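Local coordinates for vascular protein tyrosine phosphatase 1 (Rattus norvegicus, PDB 3I36), which probably removes phosphate from phosphotyrosine in other proteins, acting through the intracellular tyrosine phosphatase domain held in this chain, at residues Thr152-Glu155 against Glu156-Pro159; Ser207-His211 against Gly212-Thr216; Gln298-Leu301 against Asp302-Ala306. All blocks are in the same frame, centred on the assembly; numbering follows the deposited sequence.

Contact 1 (Thr152-Glu155 against Glu156-Pro159)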
# COMPACT_ATOMS: atom_id res chain seq x y z
N THR A 152 -14.51 6.29 -10.69
CA THR A 152 -13.78 6.86 -9.56
C THR A 152 -13.17 5.75 -8.74
O THR A 152 -13.86 4.88 -8.22
CB THR A 152 -14.68 7.73 -8.66
OG1 THR A 152 -15.20 8.82 -9.42
CG2 THR A 152 -13.88 8.28 -7.48
N LYS A 153 -11.85 5.77 -8.64
CA LYS A 153 -11.13 4.79 -7.86
C LYS A 153 -10.72 5.39 -6.53
O LYS A 153 -10.44 4.68 -5.57
CB LYS A 153 -9.91 4.30 -8.63
CG LYS A 153 -10.27 3.45 -9.86
CD LYS A 153 -10.96 2.17 -9.41
CE LYS A 153 -10.93 1.11 -10.48
NZ LYS A 153 -11.53 -0.16 -10.02
N CYS A 154 -10.67 6.72 -6.47
CA CYS A 154 -10.13 7.39 -5.29
C CYS A 154 -10.48 8.87 -5.35
O CYS A 154 -10.42 9.47 -6.42
CB CYS A 154 -8.60 7.23 -5.25
SG CYS A 154 -7.84 7.92 -3.75
N GLU A 155 -10.88 9.44 -4.23
CA GLU A 155 -11.11 10.88 -4.20
C GLU A 155 -9.78 11.60 -4.35
O GLU A 155 -8.75 11.09 -3.95
CB GLU A 155 -11.80 11.31 -2.90
CG GLU A 155 -13.23 10.85 -2.83
CD GLU A 155 -14.01 11.32 -4.04
OE1 GLU A 155 -14.11 12.55 -4.23
OE2 GLU A 155 -14.52 10.47 -4.80
N GLU A 156 -9.82 12.79 -4.93
CA GLU A 156 -8.64 13.62 -4.93
C GLU A 156 -8.60 14.24 -3.55
O GLU A 156 -9.17 15.32 -3.31
CB GLU A 156 -8.70 14.69 -6.00
CG GLU A 156 -7.50 15.62 -5.97
CD GLU A 156 -7.30 16.33 -7.28
OE1 GLU A 156 -6.41 17.20 -7.35
OE2 GLU A 156 -8.02 16.01 -8.25
N TYR A 157 -7.95 13.55 -2.63
CA TYR A 157 -8.08 13.86 -1.21
C TYR A 157 -7.06 14.87 -0.77
O TYR A 157 -7.00 15.23 0.40
CB TYR A 157 -7.90 12.59 -0.38
CG TYR A 157 -6.61 11.88 -0.69
CD1 TYR A 157 -5.41 12.29 -0.12
CD2 TYR A 157 -6.59 10.81 -1.58
CE1 TYR A 157 -4.21 11.62 -0.43
CE2 TYR A 157 -5.42 10.14 -1.88
CZ TYR A 157 -4.24 10.55 -1.30
OH TYR A 157 -3.09 9.88 -1.61
N TRP A 158 -6.22 15.30 -1.71
CA TRP A 158 -5.14 16.21 -1.37
C TRP A 158 -5.39 17.58 -1.97
O TRP A 158 -6.04 17.69 -3.02
CB TRP A 158 -3.81 15.65 -1.87
CG TRP A 158 -3.73 15.54 -3.35
CD1 TRP A 158 -3.24 16.47 -4.22
CD2 TRP A 158 -4.16 14.43 -4.15
NE1 TRP A 158 -3.32 16.00 -5.51
CE2 TRP A 158 -3.90 14.76 -5.50
CE3 TRP A 158 -4.76 13.19 -3.86
CZ2 TRP A 158 -4.20 13.89 -6.55
CZ3 TRP A 158 -5.04 12.33 -4.91
CH2 TRP A 158 -4.77 12.69 -6.23
N PRO A 159 -4.87 18.62 -1.32
CA PRO A 159 -5.11 19.98 -1.80
C PRO A 159 -4.07 20.40 -2.83
O PRO A 159 -3.07 19.71 -3.04
CB PRO A 159 -4.94 20.83 -0.54
CG PRO A 159 -3.96 20.05 0.30
CD PRO A 159 -4.12 18.60 -0.05
O HOH W 1 -12.22 13.55 -6.07
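With chi1 at -175°, Cys154 turns SG away from its backbone N and onto the side of Tyr157. Tyr157 CG is tucked between its own N and carbonyl carbon (chi1 54°). Together these torsions bring the sulfur to the tyrosine ring. SG meets the ring at its edge, near the plane, 3.8 Å from Tyr157 CE2. It is 4.9 Å from the ring centroid and 86° off the ring normal, an edge-on sulfur-aromatic contact. The backbone between them folds tightly. Glu156 is the centre of an inverse gamma turn, with Glu155 O 2.9 Å from Tyr157 N. The same carbonyl oxygen stands 3.2 Å from Tyr157 CD2. One face of the tyrosine ring is covered by Trp158 CE3. The Trp158 ring in turn carries Glu156 CG over one of its faces. Water 1 ties the two segments together. It donates to Glu155 OE1 at 2.8 Å and accepts from Glu156 N, also at 2.8 Å. The bent Glu155 chain makes this short bridge possible. Tyr157 OH bonds to His243 and Gln202, so the ring is fixed at its far end as well. Residues 153-159 form the KCxxYWP motif of classical tyrosine phosphatases. Here it packs on strand 139-142. The Cys154 side chain is about 6 Å from that of Ser245, a likely substrate-binding residue, and about 7 Å from that of Cys244, the likely phosphocysteine nucleophile.

Contact 2 (Ser207-His211 against Gly212-Thr216)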
# COMPACT_ATOMS: atom_id res chain seq x y z
N SER A 207 0.98 5.71 -13.44
CA SER A 207 1.17 4.99 -14.69
C SER A 207 0.93 3.49 -14.60
O SER A 207 1.31 2.74 -15.48
CB SER A 207 2.57 5.27 -15.25
OG SER A 207 3.57 4.91 -14.32
N TRP A 208 0.29 3.03 -13.53
CA TRP A 208 -0.12 1.64 -13.51
C TRP A 208 -1.18 1.46 -14.60
O TRP A 208 -2.11 2.25 -14.69
CB TRP A 208 -0.71 1.30 -12.15
CG TRP A 208 -0.74 -0.16 -11.90
CD1 TRP A 208 -1.51 -1.08 -12.53
CD2 TRP A 208 0.04 -0.87 -10.93
NE1 TRP A 208 -1.26 -2.33 -12.01
CE2 TRP A 208 -0.32 -2.22 -11.02
CE3 TRP A 208 1.00 -0.49 -9.99
CZ2 TRP A 208 0.26 -3.21 -10.22
CZ3 TRP A 208 1.57 -1.45 -9.19
CH2 TRP A 208 1.20 -2.80 -9.31
N PRO A 209 -1.05 0.40 -15.42
CA PRO A 209 -2.00 0.28 -16.54
C PRO A 209 -3.43 0.15 -16.03
O PRO A 209 -3.64 -0.35 -14.93
CB PRO A 209 -1.55 -1.01 -17.24
CG PRO A 209 -0.12 -1.23 -16.79
CD PRO A 209 -0.08 -0.70 -15.39
N ASP A 210 -4.40 0.59 -16.81
CA ASP A 210 -5.79 0.50 -16.40
C ASP A 210 -6.18 -0.95 -16.21
O ASP A 210 -7.01 -1.27 -15.38
CB ASP A 210 -6.70 1.18 -17.42
CG ASP A 210 -6.66 2.69 -17.31
OD1 ASP A 210 -6.19 3.19 -16.27
OD2 ASP A 210 -7.10 3.37 -18.26
N HIS A 211 -5.56 -1.82 -16.99
CA HIS A 211 -5.77 -3.26 -16.86
C HIS A 211 -4.44 -3.96 -16.75
O HIS A 211 -3.47 -3.61 -17.43
CB HIS A 211 -6.54 -3.79 -18.07
CG HIS A 211 -7.87 -3.14 -18.27
ND1 HIS A 211 -8.04 -2.04 -19.09
CD2 HIS A 211 -9.08 -3.41 -17.74
CE1 HIS A 211 -9.31 -1.68 -19.06
NE2 HIS A 211 -9.96 -2.49 -18.25
N GLY A 212 -4.39 -4.97 -15.88
CA GLY A 212 -3.20 -5.77 -15.72
C GLY A 212 -2.10 -4.99 -15.03
O GLY A 212 -2.30 -3.87 -14.56
N VAL A 213 -0.93 -5.60 -14.98
CA VAL A 213 0.21 -5.05 -14.28
C VAL A 213 1.08 -4.28 -15.25
O VAL A 213 0.94 -4.41 -16.46
CB VAL A 213 1.03 -6.19 -13.68
CG1 VAL A 213 0.19 -6.93 -12.63
CG2 VAL A 213 1.50 -7.14 -14.78
N PRO A 214 2.01 -3.47 -14.72
CA PRO A 214 2.94 -2.78 -15.61
C PRO A 214 3.70 -3.75 -16.52
O PRO A 214 4.00 -4.88 -16.13
CB PRO A 214 3.91 -2.11 -14.64
CG PRO A 214 3.13 -1.94 -13.37
CD PRO A 214 2.26 -3.16 -13.30
N ASP A 215 4.00 -3.31 -17.74
CA ASP A 215 4.72 -4.13 -18.70
C ASP A 215 6.13 -4.47 -18.24
O ASP A 215 6.67 -5.53 -18.56
CB ASP A 215 4.79 -3.43 -20.06
CG ASP A 215 3.43 -3.28 -20.70
OD1 ASP A 215 2.56 -4.15 -20.46
OD2 ASP A 215 3.24 -2.29 -21.45
N THR A 216 6.73 -3.56 -17.48
CA THR A 216 8.07 -3.76 -16.96
C THR A 216 8.05 -3.46 -15.48
O THR A 216 7.09 -2.88 -14.98
CB THR A 216 9.11 -2.83 -17.62
OG1 THR A 216 8.79 -1.47 -17.33
CG2 THR A 216 9.15 -3.05 -19.13
O HOH W 2 -4.49 -2.69 -13.75
O HOH W 3 -1.06 -4.30 -18.22
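Pro214 packs its CD over one face of Trp208 within the WPD loop, the mobile loop of classical tyrosine phosphatases. Trp208, Pro209 and Asp210 are its signature residues, and Asp210 is a likely substrate-binding residue. The apolar contacts come first. Trp208 CG is anti to the backbone N (chi1 -161°), which sets the indole beside Gly212, Val213 and Pro214. Pro214 CD makes a CH-pi contact with the indole, 3.8 Å from the centroid of the six-membered ring. It is 3.6 Å from Trp208 CE2, so it lies toward the rim of that ring. The two prolines also touch, with Pro209 CD 4.0 Å from Pro214 CD. Pro209 CG comes to 3.4 Å from Val213 O, which places the proline ring inside the bend. Val213 and Pro214 continue onto Phe295 of helix 290-305.

The polar contacts use backbone oxygens. Trp208 NE1 gives a weak hydrogen bond to Gly212 O, at 3.2 Å and with a bent N-H...O angle of 129°. This oxygen lies at the indole edge. Water 2 adds a second grip on it, donating to Gly212 O at 2.6 Å and to Pro209 O at 2.8 Å. Water 3 lies between His211 O and Val213 O.

The third kind is a charged contact from outside. Arg250, a likely substrate-binding residue, makes a cation-pi contact with Trp208. This joins the base of the loop to the phosphate site. At the bend, Gly212 has a positive phi (71°). A CB placed there would lie only 2.8 Å from His211 O, a clash.

Contact 3 (Gln298-Leu301 against Asp302-Ala306)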
# COMPACT_ATOMS: atom_id res chain seq x y z
N GLN A 298 8.36 -11.44 -11.03
CA GLN A 298 9.10 -10.78 -12.10
C GLN A 298 10.01 -9.69 -11.53
O GLN A 298 11.16 -9.52 -11.95
CB GLN A 298 8.15 -10.17 -13.13
CG GLN A 298 8.88 -9.67 -14.38
CD GLN A 298 9.52 -10.80 -15.14
OE1 GLN A 298 8.84 -11.74 -15.55
NE2 GLN A 298 10.84 -10.73 -15.33
N CYS A 299 9.47 -8.94 -10.57
CA CYS A 299 10.24 -7.91 -9.90
C CYS A 299 11.51 -8.49 -9.30
O CYS A 299 12.60 -8.00 -9.54
CB CYS A 299 9.40 -7.22 -8.82
SG CYS A 299 8.20 -6.10 -9.50
N VAL A 300 11.35 -9.56 -8.53
CA VAL A 300 12.48 -10.24 -7.93
C VAL A 300 13.48 -10.66 -8.99
O VAL A 300 14.68 -10.47 -8.83
CB VAL A 300 12.05 -11.48 -7.13
CG1 VAL A 300 13.27 -12.24 -6.64
CG2 VAL A 300 11.17 -11.07 -5.96
N LEU A 301 12.98 -11.25 -10.07
CA LEU A 301 13.87 -11.73 -11.13
C LEU A 301 14.65 -10.57 -11.71
O LEU A 301 15.87 -10.65 -11.91
CB LEU A 301 13.06 -12.44 -12.22
CG LEU A 301 13.89 -13.12 -13.30
CD1 LEU A 301 14.67 -14.27 -12.70
CD2 LEU A 301 12.97 -13.60 -14.44
N ASP A 302 13.95 -9.48 -11.99
CA ASP A 302 14.57 -8.32 -12.60
C ASP A 302 15.60 -7.68 -11.68
O ASP A 302 16.66 -7.24 -12.12
CB ASP A 302 13.50 -7.31 -13.01
CG ASP A 302 12.60 -7.84 -14.11
OD1 ASP A 302 12.94 -8.88 -14.70
OD2 ASP A 302 11.57 -7.21 -14.40
N ILE A 303 15.29 -7.64 -10.39
CA ILE A 303 16.20 -7.07 -9.40
C ILE A 303 17.46 -7.91 -9.33
O ILE A 303 18.57 -7.38 -9.36
CB ILE A 303 15.53 -7.03 -8.02
CG1 ILE A 303 14.41 -6.00 -8.04
CG2 ILE A 303 16.57 -6.72 -6.94
CD1 ILE A 303 13.51 -6.05 -6.85
N ILE A 304 17.28 -9.21 -9.23
CA ILE A 304 18.39 -10.15 -9.20
C ILE A 304 19.24 -10.05 -10.46
O ILE A 304 20.47 -9.95 -10.40
CB ILE A 304 17.87 -11.58 -9.02
CG1 ILE A 304 17.38 -11.77 -7.58
CG2 ILE A 304 18.94 -12.59 -9.37
CD1 ILE A 304 16.57 -13.03 -7.36
N ARG A 305 18.59 -10.08 -11.61
CA ARG A 305 19.28 -9.92 -12.89
C ARG A 305 19.98 -8.57 -12.98
O ARG A 305 21.04 -8.46 -13.60
CB ARG A 305 18.31 -10.05 -14.05
CG ARG A 305 17.84 -11.46 -14.34
CD ARG A 305 16.85 -11.44 -15.48
NE ARG A 305 16.44 -12.78 -15.89
CZ ARG A 305 15.52 -13.02 -16.82
NH1 ARG A 305 14.91 -12.02 -17.44
NH2 ARG A 305 15.21 -14.28 -17.14
N ALA A 306 19.37 -7.53 -12.41
CA ALA A 306 19.95 -6.19 -12.49
C ALA A 306 21.07 -6.03 -11.47
O ALA A 306 21.70 -4.97 -11.39
CB ALA A 306 18.88 -5.12 -12.30
O HOH W 4 12.19 -12.09 -17.55
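Gln298 to Arg305 form the last turns of helix 290-305, and Ala306 follows as the chain leaves it. Each main-chain N-H from Asp302 on donates to the carbonyl oxygen four residues earlier. Asp302 N bonds to Gln298 O at 2.8 Å, and Ile304 N to Val300 O at 2.9 Å. Ile303 N and Arg305 N bond in the same way to Cys299 O and Leu301 O. Ala306 N closes the series on Asp302 O at 2.7 Å.

The side chains pair at the same spacing. Gln298 bends at chi2 (64°), which turns its amide along the helix toward Asp302. Its NE2 donates to Asp302 OD1 at 2.9 Å. The oxygen lies in the amide plane but is met from above the carboxylate plane, and the two planes are 40° apart. NE2 also donates to water 4, which accepts a weak bond from Arg305 NH1. Asp302 OD2 is held by Thr217. Replacing Gln298 with a leucine would probably leave Asp302 OD1 without this donor and break the water link to Arg305.

Leu301 CD2 lies over the centre of one face of the Arg305 guanidinium, 3.5 Å from CZ. The arginine's charge is met by a salt bridge to Glu32. Val300 and Ile304 run alongside each other, with Val300 CG1 tightly packed at 3.5 Å from Ile304 CD1. Both rest on Phe31 of helix 28-53, and Leu301 rests on Phe35. Cys299 and Ile303 face helix 249-267, so the end of this helix packs against both, with Val300 also touching Leu260.

The three contacts follow one another along the chain, and none nests in or crosses another. Contact 1 comes first, in the connection between strands 139-142 and 164-166 of the large mixed sheet. Contact 2 closes the bend between strand 196-205 and helix 218-231. Contact 3 lies within helix 290-305, near the end of the modelled chain. Contacts 1 and 2 both lie beside the active site, their nearest atoms about 7 Å apart. The nearest atoms of contacts 2 and 3 are about 5 Å apart, without touching. Phe295, earlier in the same helix, touches Val213 and Pro214 of contact 2. Contacts 1 and 3 lie on opposite sides of the chain's centre.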